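Local structure of periplasmic branched-chain amino acid-binding protein (Burkholderia mallei, 3I09) at residues A[31-36]-A[43-48]; A[65-70]-A[94-99]; A[83-88]-A[110-115]; A[295-300]-A[306-311]. The protein probably captures branched-chain amino acids or related small molecules in the periplasm for an ABC transporter, and is bound to acetoacetic acid in the crystal. One frame throughout, in Å; residues are numbered along the deposited sequence.

How the contacts relate
All four contacts belong to the lobe built on the mixed six-stranded sheet. Contacts 1 and 2 follow each other along the chain, their centres about 17 Å apart, and touch where Val48 CG2 lies 3.7 Å from Trp66 CE2. Contact 2 interlocks with contact 3: Tyr98 OH lies 2.8 Å from Ala84 O, a probable hydrogen bond. Contact 4 comes last in sequence yet meets the other three, through Phe36 and Gln295, Val97 and Met306, and Pro115 and Met306. Contact 3 is nearest the ligand, the Leu85 side chain being about 9 Å from acetoacetic acid, and its helix 81-94 begins at the pocket residue Ser81, just after Thr79 and Asn80.

Contact 1. Residues A[31-36]-A[43-48]; sequences MAVADF and KPIEVV. With EDO (1,2-ethanediol), chain J.
Val33 meets Ile45 and Val47 with both of its methyl groups, and these apolar touches carry the direct contact between 31-36 and 43-48. Its CG1 comes 3.6 Å from CG2 of Ile45, the two side chains crossing at a slant. CG2 of Val33 turns the other way along the strand and reaches Val47 CG2 at 3.8 Å, those two side chains running past each other in opposite senses. The split follows from the rotation of Val33: with CG1 opposite the backbone N (chi1 171°), the two branches sit astride Ile45 CG2, and CG2 of Val33 also reaches Val47.

Beside this apolar patch sits a 1,2-ethanediol, probably from the crystallisation liquor. Val47 N gives its hydrogen to O1 of the diol at 2.9 Å in a nearly straight bond (171°), while carbon C2 rests 3.9 Å from Val33 CG1. Lys30 NZ also bonds the diol.

Further out, Pro44, Glu46 and Val48 pair through their backbones with strand 5-11, and Ile45 pairs with Gly38. Ile7 of strand 5-11 touches both Val33 and Ile45, and Leu26 and Ile29, earlier on the same helix, touch Val47. Helix 22-36 thus links the neighbouring parallel strands 5-11 and 43-51 as the helix of a beta-alpha-beta crossover and packs back on both. Since no hydrogen bond joins the two segments directly, their mutual hold rests on burying branched side chains, whereas the bound diol accepts the backbone N-H of Val47.

Contact 2. Residues A[65-70]-A[94-99]; sequences EWMDRG and KKKVYI
A salt bridge and an apolar patch share the work between Asp68, Met67 and the two lysines that face them, Lys94 and Lys96. In the ionic part, Lys94 NZ lies 2.5 Å from Asp68 OD1, a short separation, and approaches the syn lone pair of that oxygen. A weak second bond runs to OD2 at 2.9 Å, so the ammonium group sits before both carboxylate oxygens. The two side chains meet at about a right angle.

In the apolar part, Met67, a selenomethionine, extends its chain from helix 56-69 against the stems of both lysines. Its SE lies 3.8 Å from Lys96 CG and 4.0 Å from Lys94 CB. Lys96 bends at chi2 (-65°), and its stem runs past Met67 in the opposite sense. Val90 and Leu75 also touch Met67.

A water adds a looser link, lying 2.8 Å from Met67 O and weakly bonded to Lys96 NZ.

Lys95, with positive phi, is the C-prime residue of a Schellman motif that ends helix 81-94, after which the chain enters strand 97-100. Two consecutive crossover helices thus meet at their C-terminal ends, as in the alternating beta-alpha framework of type I periplasmic binding proteins.

Contact 3. Residues A[83-88]-A[110-115]; sequences TALSMN and NEQCTP
Two amides form the flat groups here, those of Gln112 and Asn88. A methyl of Leu85 lies over one face of the Gln112 amide, with CD2 3.5 Å from NE2, and the side chains cross at about a right angle. The Asn88 amide instead works mainly in its own plane: ND2 donates to Gln112 O at 2.8 Å, with the acceptor only 7° out of that plane. The donor also lies in the carbonyl plane, although the bond is bent at the hydrogen (138°). Thr114 CG2 stands to one side of the Asn88 plane, 3.4 Å from ND2 and 3.6 Å from OD1. CG of Asn88 is opposite its backbone N (chi1 -167°), which carries the amide out from helix 81-94 to the loop.

OD1 of Asn88 is hydrogen-bonded to Thr117 OG1, which also pairs with Thr114 OG1. Nearby, the type I turn from Asn110 to Cys113 is tied to the C-terminal part of the chain by the Cys113-Cys371 disulfide and a salt bridge from Glu111 to Arg370. With one bond at its oxygen and one at its nitrogen, the buried Asn88 amide is fixed in rotation and joins helix to loop.

Contact 4. Residues A[295-300]-A[306-311]; sequences QAAGST and MAQLKK
Ala296, on the last turn of helix 278-297, sets its methyl over one face of the Gln308 amide. CB is 3.4 Å from OE1 and 3.6 Å from CD, so it meets the carbonyl half of the group more closely than the nitrogen. NE2 lies 3.7 Å from Ala296 O, and no hydrogen bond forms between the two segments.

Ala297 comes next and takes the stem of the same glutamine, its CB resting 3.7 Å from Gln308 CG. The backbones of the two segments approach most closely at this pair. Gln308 can serve both alanines because its chain folds at chi2 (-68°), placing CG against one and laying the amide beside the other. Ala293, one turn earlier on helix 278-297, also touches it.

At Gly298 phi turns positive (64°) and the first helix ends. Ser299 follows, its OG bonded to Asp301 N just ahead of helix 302-309, and Thr300 packs back on Tyr290 and Val294. Below the surface, Met306 and Leu309 of the second helix reach Val97 of strand 97-100.

The small alanine side chains allow the two helices to come close at the protein surface, with 6.5 Å between Ala297 CA and Gln308 CA. The arrangement is that of two consecutive helices joined by a short connection and packed through alanine and glutamine, the second of them laid against strand 97-100 of the lobe's sheet.

Contact 1. Residues A[31-36]-A[43-48]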
# COMPACT_ATOMS: atom_id res chain seq x y z
N MSE A 31 -1.18 7.28 17.82
CA MSE A 31 -2.52 7.79 18.13
C MSE A 31 -3.48 6.63 18.37
O MSE A 31 -4.26 6.69 19.29
CB MSE A 31 -3.06 8.71 17.04
CG MSE A 31 -2.39 10.06 16.99
SE MSE A 31 -3.28 11.18 15.65
CE MSE A 31 -5.03 10.84 16.35
N ALA A 32 -3.40 5.58 17.54
CA ALA A 32 -4.27 4.40 17.73
C ALA A 32 -4.04 3.75 19.10
O ALA A 32 -4.96 3.33 19.75
CB ALA A 32 -4.01 3.36 16.61
N VAL A 33 -2.79 3.65 19.52
CA VAL A 33 -2.46 3.10 20.84
C VAL A 33 -3.08 3.95 21.95
O VAL A 33 -3.72 3.44 22.87
CB VAL A 33 -0.96 2.93 21.00
CG1 VAL A 33 -0.58 2.56 22.45
CG2 VAL A 33 -0.48 1.83 20.00
N ALA A 34 -2.85 5.26 21.88
CA ALA A 34 -3.41 6.18 22.86
C ALA A 34 -4.92 6.12 22.85
O ALA A 34 -5.55 6.05 23.92
CB ALA A 34 -2.92 7.60 22.60
N ASP A 35 -5.53 6.12 21.66
CA ASP A 35 -7.00 6.10 21.59
C ASP A 35 -7.64 4.85 22.19
O ASP A 35 -8.74 4.91 22.74
CB ASP A 35 -7.51 6.31 20.18
CG ASP A 35 -7.21 7.71 19.64
OD1 ASP A 35 -6.85 8.64 20.42
OD2 ASP A 35 -7.33 7.89 18.41
N PHE A 36 -6.93 3.73 22.09
CA PHE A 36 -7.39 2.45 22.63
C PHE A 36 -7.30 2.42 24.17
O PHE A 36 -7.89 1.57 24.81
CB PHE A 36 -6.51 1.32 22.06
CG PHE A 36 -7.11 -0.05 22.21
CD1 PHE A 36 -8.06 -0.49 21.33
CD2 PHE A 36 -6.71 -0.89 23.23
CE1 PHE A 36 -8.62 -1.75 21.47
CE2 PHE A 36 -7.28 -2.15 23.36
CZ PHE A 36 -8.23 -2.57 22.49
N LYS A 43 -1.73 -4.76 30.44
CA LYS A 43 -0.31 -4.41 30.21
C LYS A 43 -0.21 -3.16 29.38
O LYS A 43 -0.98 -2.98 28.41
CB LYS A 43 0.41 -5.52 29.46
CG LYS A 43 0.54 -6.79 30.23
CD LYS A 43 0.90 -8.00 29.39
CE LYS A 43 2.38 -8.11 29.07
NZ LYS A 43 2.74 -9.57 28.80
N PRO A 44 0.74 -2.30 29.71
CA PRO A 44 0.95 -1.13 28.86
C PRO A 44 1.42 -1.54 27.49
O PRO A 44 2.11 -2.57 27.33
CB PRO A 44 2.04 -0.34 29.58
CG PRO A 44 2.78 -1.42 30.38
CD PRO A 44 1.72 -2.37 30.81
N ILE A 45 1.01 -0.76 26.50
CA ILE A 45 1.44 -0.95 25.12
C ILE A 45 2.60 -0.06 24.80
O ILE A 45 2.53 1.15 25.01
CB ILE A 45 0.32 -0.63 24.15
CG1 ILE A 45 -0.84 -1.60 24.38
CG2 ILE A 45 0.86 -0.68 22.66
CD1 ILE A 45 -2.18 -1.07 24.03
N GLU A 46 3.68 -0.65 24.30
CA GLU A 46 4.86 0.13 23.90
C GLU A 46 5.09 0.03 22.40
O GLU A 46 4.95 -1.05 21.82
CB GLU A 46 6.11 -0.43 24.58
CG GLU A 46 6.25 -0.24 26.06
CD GLU A 46 7.57 -0.89 26.57
OE1 GLU A 46 8.47 -1.14 25.73
OE2 GLU A 46 7.69 -1.17 27.78
N VAL A 47 5.43 1.15 21.78
CA VAL A 47 5.71 1.20 20.36
C VAL A 47 7.21 1.43 20.16
O VAL A 47 7.82 2.34 20.73
CB VAL A 47 4.86 2.30 19.66
CG1 VAL A 47 5.26 2.47 18.23
CG2 VAL A 47 3.35 1.98 19.76
N VAL A 48 7.80 0.58 19.35
CA VAL A 48 9.15 0.76 18.86
C VAL A 48 9.14 0.89 17.33
O VAL A 48 8.22 0.45 16.67
CB VAL A 48 10.06 -0.38 19.34
CG1 VAL A 48 10.16 -0.35 20.91
CG2 VAL A 48 9.59 -1.77 18.81
C1 EDO J . 4.31 4.26 23.82
O1 EDO J . 5.45 3.69 23.13
C2 EDO J . 3.00 3.95 23.10
O2 EDO J . 2.87 4.73 21.88

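Contact 2. Residues A[65-70]-A[94-99]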
# COMPACT_ATOMS: atom_id res chain seq x y z
N GLU A 65 15.70 -9.29 15.77
CA GLU A 65 16.14 -8.80 17.06
C GLU A 65 14.97 -8.46 17.99
O GLU A 65 14.97 -8.84 19.16
CB GLU A 65 17.05 -7.59 16.90
CG GLU A 65 17.62 -6.99 18.19
CD GLU A 65 17.83 -5.49 18.06
OE1 GLU A 65 18.29 -5.03 16.97
OE2 GLU A 65 17.50 -4.75 19.03
N TRP A 66 13.99 -7.71 17.51
CA TRP A 66 12.84 -7.39 18.34
C TRP A 66 12.06 -8.65 18.79
O TRP A 66 11.58 -8.76 19.92
CB TRP A 66 11.88 -6.44 17.61
CG TRP A 66 12.33 -5.01 17.42
CD1 TRP A 66 13.36 -4.36 18.05
CD2 TRP A 66 11.74 -4.07 16.53
NE1 TRP A 66 13.42 -3.05 17.61
CE2 TRP A 66 12.43 -2.86 16.67
CE3 TRP A 66 10.67 -4.14 15.63
CZ2 TRP A 66 12.09 -1.71 15.94
CZ3 TRP A 66 10.33 -3.00 14.90
CH2 TRP A 66 11.04 -1.79 15.08
N MSE A 67 11.92 -9.59 17.88
CA MSE A 67 11.18 -10.81 18.20
C MSE A 67 11.93 -11.67 19.22
O MSE A 67 11.33 -12.23 20.12
CB MSE A 67 10.94 -11.60 16.93
CG MSE A 67 9.93 -10.94 16.05
SE MSE A 67 9.68 -11.85 14.36
CE MSE A 67 8.59 -10.50 13.49
N ASP A 68 13.25 -11.77 19.06
CA ASP A 68 14.07 -12.68 19.86
C ASP A 68 14.44 -12.12 21.22
O ASP A 68 14.51 -12.88 22.17
CB ASP A 68 15.37 -13.04 19.12
CG ASP A 68 15.16 -14.05 18.00
OD1 ASP A 68 14.04 -14.63 17.90
OD2 ASP A 68 16.10 -14.24 17.21
N ARG A 69 14.67 -10.80 21.29
CA ARG A 69 15.23 -10.11 22.46
C ARG A 69 14.45 -8.91 22.92
O ARG A 69 14.82 -8.29 23.89
CB ARG A 69 16.61 -9.56 22.15
CG ARG A 69 17.51 -10.61 21.79
CD ARG A 69 18.85 -10.13 21.27
NE ARG A 69 19.39 -11.35 20.71
CZ ARG A 69 19.81 -12.38 21.44
NH1 ARG A 69 19.89 -12.31 22.77
NH2 ARG A 69 20.22 -13.48 20.81
N GLY A 70 13.38 -8.54 22.21
CA GLY A 70 12.66 -7.32 22.51
C GLY A 70 11.22 -7.55 22.88
O GLY A 70 10.48 -6.59 23.08
N LYS A 94 9.26 -17.39 13.12
CA LYS A 94 9.15 -17.18 14.57
C LYS A 94 7.71 -17.26 15.07
O LYS A 94 7.48 -17.16 16.29
CB LYS A 94 9.73 -15.82 14.96
CG LYS A 94 11.22 -15.60 14.57
CD LYS A 94 12.10 -16.66 15.07
CE LYS A 94 13.58 -16.38 14.72
NZ LYS A 94 14.31 -16.19 15.95
N LYS A 95 6.76 -17.42 14.15
CA LYS A 95 5.32 -17.50 14.49
C LYS A 95 4.85 -16.24 15.24
O LYS A 95 4.38 -16.30 16.38
CB LYS A 95 5.03 -18.79 15.26
CG LYS A 95 5.41 -20.04 14.44
CD LYS A 95 5.04 -21.36 15.15
CE LYS A 95 4.87 -22.48 14.11
NZ LYS A 95 4.19 -23.70 14.66
N LYS A 96 5.09 -15.10 14.61
CA LYS A 96 4.71 -13.82 15.19
C LYS A 96 3.77 -13.10 14.26
O LYS A 96 3.94 -13.14 13.05
CB LYS A 96 5.91 -12.92 15.42
CG LYS A 96 6.95 -13.48 16.36
CD LYS A 96 6.43 -13.63 17.77
CE LYS A 96 7.55 -14.19 18.65
NZ LYS A 96 7.06 -14.72 19.95
N VAL A 97 2.78 -12.41 14.83
CA VAL A 97 1.81 -11.68 14.03
C VAL A 97 2.43 -10.50 13.26
O VAL A 97 3.11 -9.64 13.84
CB VAL A 97 0.62 -11.17 14.91
CG1 VAL A 97 -0.41 -10.36 14.05
CG2 VAL A 97 -0.05 -12.37 15.66
N TYR A 98 2.19 -10.50 11.96
CA TYR A 98 2.78 -9.55 11.05
C TYR A 98 1.67 -8.93 10.19
O TYR A 98 1.01 -9.64 9.39
CB TYR A 98 3.81 -10.26 10.18
CG TYR A 98 4.43 -9.42 9.05
CD1 TYR A 98 4.92 -8.14 9.27
CD2 TYR A 98 4.55 -9.95 7.77
CE1 TYR A 98 5.51 -7.41 8.24
CE2 TYR A 98 5.12 -9.24 6.74
CZ TYR A 98 5.59 -7.98 6.97
OH TYR A 98 6.13 -7.29 5.92
N ILE A 99 1.49 -7.62 10.33
CA ILE A 99 0.52 -6.93 9.52
C ILE A 99 1.26 -5.94 8.64
O ILE A 99 1.96 -5.04 9.12
CB ILE A 99 -0.52 -6.21 10.36
CG1 ILE A 99 -1.21 -7.22 11.27
CG2 ILE A 99 -1.54 -5.53 9.44
CD1 ILE A 99 -2.25 -6.58 12.21
O HOH W 1 8.69 -11.91 20.86

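Contact 3. Residues A[83-88]-A[110-115]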
# COMPACT_ATOMS: atom_id res chain seq x y z
N THR A 83 11.46 -5.27 1.55
CA THR A 83 11.47 -5.33 3.01
C THR A 83 10.27 -6.09 3.55
O THR A 83 10.39 -6.83 4.54
CB THR A 83 11.58 -3.97 3.71
OG1 THR A 83 10.33 -3.28 3.66
CG2 THR A 83 12.66 -3.10 3.11
N ALA A 84 9.12 -5.95 2.90
CA ALA A 84 7.92 -6.65 3.36
C ALA A 84 8.12 -8.17 3.34
O ALA A 84 7.65 -8.89 4.23
CB ALA A 84 6.68 -6.30 2.49
N LEU A 85 8.74 -8.64 2.27
CA LEU A 85 9.00 -10.07 2.06
C LEU A 85 10.08 -10.62 2.95
O LEU A 85 9.96 -11.73 3.42
CB LEU A 85 9.29 -10.34 0.60
CG LEU A 85 8.06 -10.17 -0.31
CD1 LEU A 85 8.48 -10.18 -1.78
CD2 LEU A 85 7.00 -11.25 -0.06
N SER A 86 11.14 -9.85 3.21
CA SER A 86 12.18 -10.31 4.14
C SER A 86 11.62 -10.42 5.56
O SER A 86 11.86 -11.42 6.26
CB SER A 86 13.45 -9.44 4.06
OG SER A 86 13.26 -8.13 4.56
N MSE A 87 10.83 -9.43 5.97
CA MSE A 87 10.16 -9.48 7.27
C MSE A 87 9.15 -10.60 7.40
O MSE A 87 9.04 -11.25 8.46
CB MSE A 87 9.50 -8.12 7.57
CG MSE A 87 10.54 -7.07 7.87
SE MSE A 87 9.77 -5.35 8.44
CE MSE A 87 8.88 -4.86 6.88
N ASN A 88 8.39 -10.81 6.33
CA ASN A 88 7.39 -11.91 6.27
C ASN A 88 8.01 -13.26 6.60
O ASN A 88 7.39 -14.06 7.32
CB ASN A 88 6.81 -11.93 4.87
CG ASN A 88 5.57 -12.78 4.75
OD1 ASN A 88 4.61 -12.60 5.48
ND2 ASN A 88 5.59 -13.70 3.76
N ASN A 110 0.19 -14.91 -1.64
CA ASN A 110 0.20 -15.83 -2.74
C ASN A 110 1.40 -16.75 -2.59
O ASN A 110 1.39 -17.57 -1.67
CB ASN A 110 0.13 -15.06 -4.06
CG ASN A 110 -1.28 -14.70 -4.42
OD1 ASN A 110 -2.09 -15.59 -4.79
ND2 ASN A 110 -1.62 -13.42 -4.26
N GLU A 111 2.44 -16.60 -3.41
CA GLU A 111 3.60 -17.50 -3.34
C GLU A 111 4.25 -17.54 -1.96
O GLU A 111 4.85 -18.55 -1.59
CB GLU A 111 4.64 -17.15 -4.40
CG GLU A 111 4.22 -17.41 -5.84
CD GLU A 111 3.39 -16.30 -6.47
OE1 GLU A 111 3.12 -15.27 -5.79
OE2 GLU A 111 3.05 -16.47 -7.66
N GLN A 112 4.19 -16.42 -1.22
CA GLN A 112 4.81 -16.33 0.09
C GLN A 112 3.81 -16.11 1.21
O GLN A 112 4.13 -15.52 2.25
CB GLN A 112 5.92 -15.27 0.07
CG GLN A 112 7.02 -15.68 -0.91
CD GLN A 112 8.20 -14.70 -1.03
OE1 GLN A 112 8.65 -14.37 -2.15
NE2 GLN A 112 8.72 -14.28 0.10
N CYS A 113 2.60 -16.66 1.04
CA CYS A 113 1.58 -16.54 2.07
C CYS A 113 1.99 -17.33 3.30
O CYS A 113 2.76 -18.31 3.22
CB CYS A 113 0.22 -16.98 1.54
SG CYS A 113 0.09 -18.77 1.32
N THR A 114 1.57 -16.85 4.46
CA THR A 114 1.89 -17.51 5.73
C THR A 114 0.65 -17.45 6.60
O THR A 114 -0.23 -16.64 6.36
CB THR A 114 3.11 -16.88 6.48
OG1 THR A 114 2.67 -15.98 7.49
CG2 THR A 114 4.10 -16.13 5.53
N PRO A 115 0.59 -18.29 7.62
CA PRO A 115 -0.49 -18.26 8.58
C PRO A 115 -0.42 -17.11 9.58
O PRO A 115 -1.35 -16.97 10.36
CB PRO A 115 -0.31 -19.57 9.36
CG PRO A 115 0.69 -20.34 8.63
CD PRO A 115 1.56 -19.34 7.95

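Contact 4. Residues A[295-300]-A[306-311]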
# COMPACT_ATOMS: atom_id res chain seq x y z
N GLN A 295 -7.48 -8.03 22.83
CA GLN A 295 -8.50 -7.77 23.89
C GLN A 295 -9.53 -8.89 23.95
O GLN A 295 -9.89 -9.34 25.06
CB GLN A 295 -9.18 -6.41 23.60
CG GLN A 295 -10.35 -5.95 24.56
CD GLN A 295 -10.79 -4.55 24.20
OE1 GLN A 295 -10.48 -3.56 24.90
NE2 GLN A 295 -11.41 -4.43 23.04
N ALA A 296 -10.00 -9.32 22.78
CA ALA A 296 -10.94 -10.42 22.65
C ALA A 296 -10.32 -11.78 22.96
O ALA A 296 -10.97 -12.62 23.57
CB ALA A 296 -11.61 -10.42 21.23
N ALA A 297 -9.07 -12.01 22.56
CA ALA A 297 -8.39 -13.26 22.88
C ALA A 297 -7.96 -13.36 24.35
O ALA A 297 -7.69 -14.46 24.84
CB ALA A 297 -7.18 -13.43 22.00
N GLY A 298 -7.80 -12.22 25.03
CA GLY A 298 -7.20 -12.19 26.36
C GLY A 298 -5.73 -12.63 26.38
O GLY A 298 -5.22 -13.04 27.41
N SER A 299 -5.06 -12.52 25.25
CA SER A 299 -3.72 -13.09 25.08
C SER A 299 -3.05 -12.39 23.91
O SER A 299 -3.74 -11.98 22.98
CB SER A 299 -3.86 -14.58 24.70
OG SER A 299 -2.60 -15.20 24.51
N THR A 300 -1.72 -12.32 23.93
CA THR A 300 -0.93 -11.95 22.73
C THR A 300 -0.38 -13.19 22.00
O THR A 300 0.30 -13.05 21.00
CB THR A 300 0.26 -11.04 23.09
OG1 THR A 300 0.89 -11.56 24.27
CG2 THR A 300 -0.19 -9.60 23.35
N MSE A 306 -4.24 -14.69 15.79
CA MSE A 306 -4.55 -14.93 14.37
C MSE A 306 -5.98 -15.46 14.22
O MSE A 306 -6.71 -15.01 13.32
CB MSE A 306 -3.54 -15.88 13.70
CG MSE A 306 -2.17 -15.31 13.38
SE MSE A 306 -2.06 -13.62 12.48
CE MSE A 306 -3.14 -14.00 10.94
N ALA A 307 -6.39 -16.36 15.12
CA ALA A 307 -7.76 -16.90 15.09
C ALA A 307 -8.79 -15.77 15.32
O ALA A 307 -9.80 -15.70 14.60
CB ALA A 307 -7.95 -18.04 16.12
N GLN A 308 -8.52 -14.86 16.25
CA GLN A 308 -9.38 -13.69 16.45
C GLN A 308 -9.38 -12.82 15.20
O GLN A 308 -10.45 -12.42 14.75
CB GLN A 308 -8.98 -12.80 17.63
CG GLN A 308 -9.31 -13.35 19.00
CD GLN A 308 -10.82 -13.39 19.27
OE1 GLN A 308 -11.63 -12.67 18.64
NE2 GLN A 308 -11.20 -14.20 20.21
N LEU A 309 -8.21 -12.52 14.64
CA LEU A 309 -8.15 -11.68 13.46
C LEU A 309 -8.97 -12.24 12.30
O LEU A 309 -9.60 -11.48 11.55
CB LEU A 309 -6.70 -11.43 13.03
CG LEU A 309 -5.90 -10.47 13.90
CD1 LEU A 309 -4.39 -10.58 13.56
CD2 LEU A 309 -6.39 -9.02 13.79
N LYS A 310 -8.98 -13.56 12.17
CA LYS A 310 -9.68 -14.23 11.08
C LYS A 310 -11.14 -14.53 11.35
O LYS A 310 -11.80 -15.03 10.46
CB LYS A 310 -8.91 -15.48 10.64
CG LYS A 310 -7.65 -15.03 9.87
CD LYS A 310 -6.94 -16.05 9.09
CE LYS A 310 -5.66 -15.44 8.46
NZ LYS A 310 -4.77 -16.43 7.82
N LYS A 311 -11.65 -14.15 12.51
CA LYS A 311 -13.08 -14.31 12.77
C LYS A 311 -13.83 -13.03 13.13
O LYS A 311 -15.02 -13.11 13.35
CB LYS A 311 -13.32 -15.36 13.86
CG LYS A 311 -13.09 -14.88 15.31
CD LYS A 311 -13.02 -16.10 16.25
CE LYS A 311 -12.98 -15.71 17.73
NZ LYS A 311 -13.11 -16.93 18.63